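Local coordinates for selenium-binding protein (Sulfolobus tokodaii, PDB 2ECE) that is of unknown precise function but probably binds selenium, and folds as a beta propeller, at residues K124-E127 with P128-K132. Numbering follows the deposited sequence.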
ATOM      1  N   LYS A 124      12.591 -11.171 -16.170  1.00 24.59           N
ATOM      2  CA  LYS A 124      13.409 -11.871 -15.181  1.00 25.16           C
ATOM      3  C   LYS A 124      12.589 -12.302 -13.971  1.00 25.71           C
ATOM      4  O   LYS A 124      11.691 -11.585 -13.521  1.00 23.73           O
ATOM      5  CB  LYS A 124      14.572 -10.987 -14.716  1.00 27.02           C
ATOM      6  CG  LYS A 124      15.506 -11.670 -13.705  1.00 30.22           C
ATOM      7  CD  LYS A 124      16.808 -10.892 -13.524  1.00 32.69           C
ATOM      8  CE  LYS A 124      17.837 -11.698 -12.738  1.00 34.43           C
ATOM      9  NZ  LYS A 124      19.208 -11.128 -12.862  1.00 37.04           N
ATOM     10  N   VAL A 125      12.891 -13.488 -13.458  1.00 24.34           N
ATOM     11  CA  VAL A 125      12.202 -14.009 -12.292  1.00 24.93           C
ATOM     12  C   VAL A 125      13.221 -14.420 -11.240  1.00 26.63           C
ATOM     13  O   VAL A 125      14.192 -15.113 -11.547  1.00 26.34           O
ATOM     14  CB  VAL A 125      11.352 -15.253 -12.628  1.00 26.08           C
ATOM     15  CG1 VAL A 125      10.711 -15.804 -11.358  1.00 24.56           C
ATOM     16  CG2 VAL A 125      10.274 -14.897 -13.651  1.00 23.57           C
ATOM     17  N   ILE A 126      13.013 -13.970 -10.009  1.00 24.76           N
ATOM     18  CA  ILE A 126      13.887 -14.345  -8.910  1.00 23.83           C
ATOM     19  C   ILE A 126      13.027 -15.343  -8.156  1.00 24.81           C
ATOM     20  O   ILE A 126      12.028 -14.965  -7.545  1.00 23.93           O
ATOM     21  CB  ILE A 126      14.198 -13.151  -7.997  1.00 25.14           C
ATOM     22  CG1 ILE A 126      14.819 -12.022  -8.814  1.00 26.09           C
ATOM     23  CG2 ILE A 126      15.154 -13.582  -6.893  1.00 24.79           C
ATOM     24  CD1 ILE A 126      14.970 -10.746  -8.047  1.00 30.24           C
ATOM     25  N   GLU A 127      13.391 -16.621  -8.226  1.00 23.47           N
ATOM     26  CA  GLU A 127      12.617 -17.665  -7.570  1.00 22.90           C
ATOM     27  C   GLU A 127      12.623 -17.551  -6.046  1.00 20.67           C
ATOM     28  O   GLU A 127      13.569 -17.039  -5.445  1.00 20.10           O
ATOM     29  CB  GLU A 127      13.131 -19.049  -7.999  1.00 26.14           C
ATOM     30  CG  GLU A 127      12.940 -19.372  -9.491  1.00 27.80           C
ATOM     31  CD  GLU A 127      11.474 -19.431  -9.915  1.00 29.74           C
ATOM     32  OE1 GLU A 127      10.599 -19.599  -9.043  1.00 29.30           O
ATOM     33  OE2 GLU A 127      11.193 -19.327 -11.129  1.00 34.22           O
ATOM     34  N   PRO A 128      11.549 -18.027  -5.405  1.00 19.11           N
ATOM     35  CA  PRO A 128      11.355 -18.012  -3.951  1.00 20.27           C
ATOM     36  C   PRO A 128      12.538 -18.532  -3.138  1.00 21.02           C
ATOM     37  O   PRO A 128      12.893 -17.960  -2.111  1.00 19.87           O
ATOM     38  CB  PRO A 128      10.115 -18.882  -3.769  1.00 19.73           C
ATOM     39  CG  PRO A 128       9.326 -18.567  -5.003  1.00 20.06           C
ATOM     40  CD  PRO A 128      10.387 -18.645  -6.072  1.00 19.86           C
ATOM     41  N   GLU A 129      13.149 -19.621  -3.592  1.00 22.09           N
ATOM     42  CA  GLU A 129      14.261 -20.186  -2.846  1.00 23.16           C
ATOM     43  C   GLU A 129      15.531 -19.351  -2.903  1.00 23.12           C
ATOM     44  O   GLU A 129      16.350 -19.401  -1.982  1.00 23.96           O
ATOM     45  CB  GLU A 129      14.487 -21.630  -3.295  1.00 23.79           C
ATOM     46  CG  GLU A 129      13.212 -22.436  -3.080  1.00 27.29           C
ATOM     47  CD  GLU A 129      12.596 -22.136  -1.706  1.00 30.30           C
ATOM     48  OE1 GLU A 129      11.379 -22.357  -1.473  1.00 29.70           O
ATOM     49  OE2 GLU A 129      13.356 -21.675  -0.837  0.50 26.36           O
ATOM     50  N   GLU A 130      15.695 -18.568  -3.966  1.00 22.18           N
ATOM     51  CA  GLU A 130      16.870 -17.707  -4.069  1.00 22.29           C
ATOM     52  C   GLU A 130      16.639 -16.531  -3.128  1.00 22.20           C
ATOM     53  O   GLU A 130      17.567 -16.047  -2.482  1.00 20.73           O
ATOM     54  CB  GLU A 130      17.056 -17.182  -5.495  1.00 24.44           C
ATOM     55  CG  GLU A 130      18.283 -16.288  -5.663  1.00 28.94           C
ATOM     56  CD  GLU A 130      19.604 -17.058  -5.593  1.00 33.91           C
ATOM     57  OE1 GLU A 130      20.678 -16.419  -5.706  1.00 35.67           O
ATOM     58  OE2 GLU A 130      19.574 -18.298  -5.430  1.00 33.52           O
ATOM     59  N   VAL A 131      15.396 -16.061  -3.065  1.00 21.97           N
ATOM     60  CA  VAL A 131      15.077 -14.953  -2.177  1.00 23.00           C
ATOM     61  C   VAL A 131      15.302 -15.367  -0.726  1.00 21.90           C
ATOM     62  O   VAL A 131      15.950 -14.652   0.037  1.00 23.44           O
ATOM     63  CB  VAL A 131      13.616 -14.487  -2.355  1.00 23.58           C
ATOM     64  CG1 VAL A 131      13.200 -13.606  -1.179  1.00 23.03           C
ATOM     65  CG2 VAL A 131      13.485 -13.701  -3.664  1.00 20.92           C
ATOM     66  N   LYS A 132      14.778 -16.528  -0.353  1.00 22.91           N
ATOM     67  CA  LYS A 132      14.923 -17.019   1.016  1.00 23.82           C
ATOM     68  C   LYS A 132      16.370 -17.340   1.374  1.00 24.43           C
ATOM     69  O   LYS A 132      16.816 -17.072   2.493  1.00 24.49           O
ATOM     70  CB  LYS A 132      14.068 -18.266   1.228  1.00 23.16           C
ATOM     71  CG  LYS A 132      12.581 -18.049   1.046  1.00 23.42           C
ATOM     72  CD  LYS A 132      11.836 -19.372   1.191  1.00 24.12           C
ATOM     73  CE  LYS A 132      10.406 -19.251   0.699  1.00 27.20           C
ATOM     74  NZ  LYS A 132       9.701 -20.560   0.719  1.00 25.97           N
TER
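At Glu127 the chain passes directly from strand 124-126 into helix 128-132: Glu127 is the N-cap, and its carbonyl O receives the amide of Val131 at 3.2 Å, with a weaker, more bent bond from Glu130 N at 3.0 Å. One oxygen thus takes two donors of the first helical turn, while Lys132 N goes on to Pro128 O at 2.9 Å. Proline suits the first helical position, where no amide hydrogen is needed.

Among the side chains, Ile126 meets Val131 through branch methyls, CG2 to CG2 at 3.6 Å, the two side chains crossing at about a right angle. In Ile126, chi1 of -57° sets CG1 beside the backbone N and leaves CG2 anti to it, where it meets the helix; Val131 CG2 lies beside its own N, 3.8 Å from Glu127 O. Glu127 runs alongside the Pro128 ring, both pointing the same way; its chain is bent at chi2 (-63°), bringing OE1 to 3.1 Å from Pro128 CD. That carboxylate is anchored by a salt bridge from OE1 to Arg107, and OE2 has a weak hydrogen bond to Tyr68. Along the helix, Lys132 NZ and Glu129 OE1 form a salt bridge at 3.3 Å whose hydrogen bond is weak.

Strand 121-126 is an outermost strand of its four-stranded antiparallel propeller blade, pairing with strand 108-112, and Ile108 of that neighbour touches both Ile126 and Val131, so the start of helix 128-135 packs against the blade it has just left.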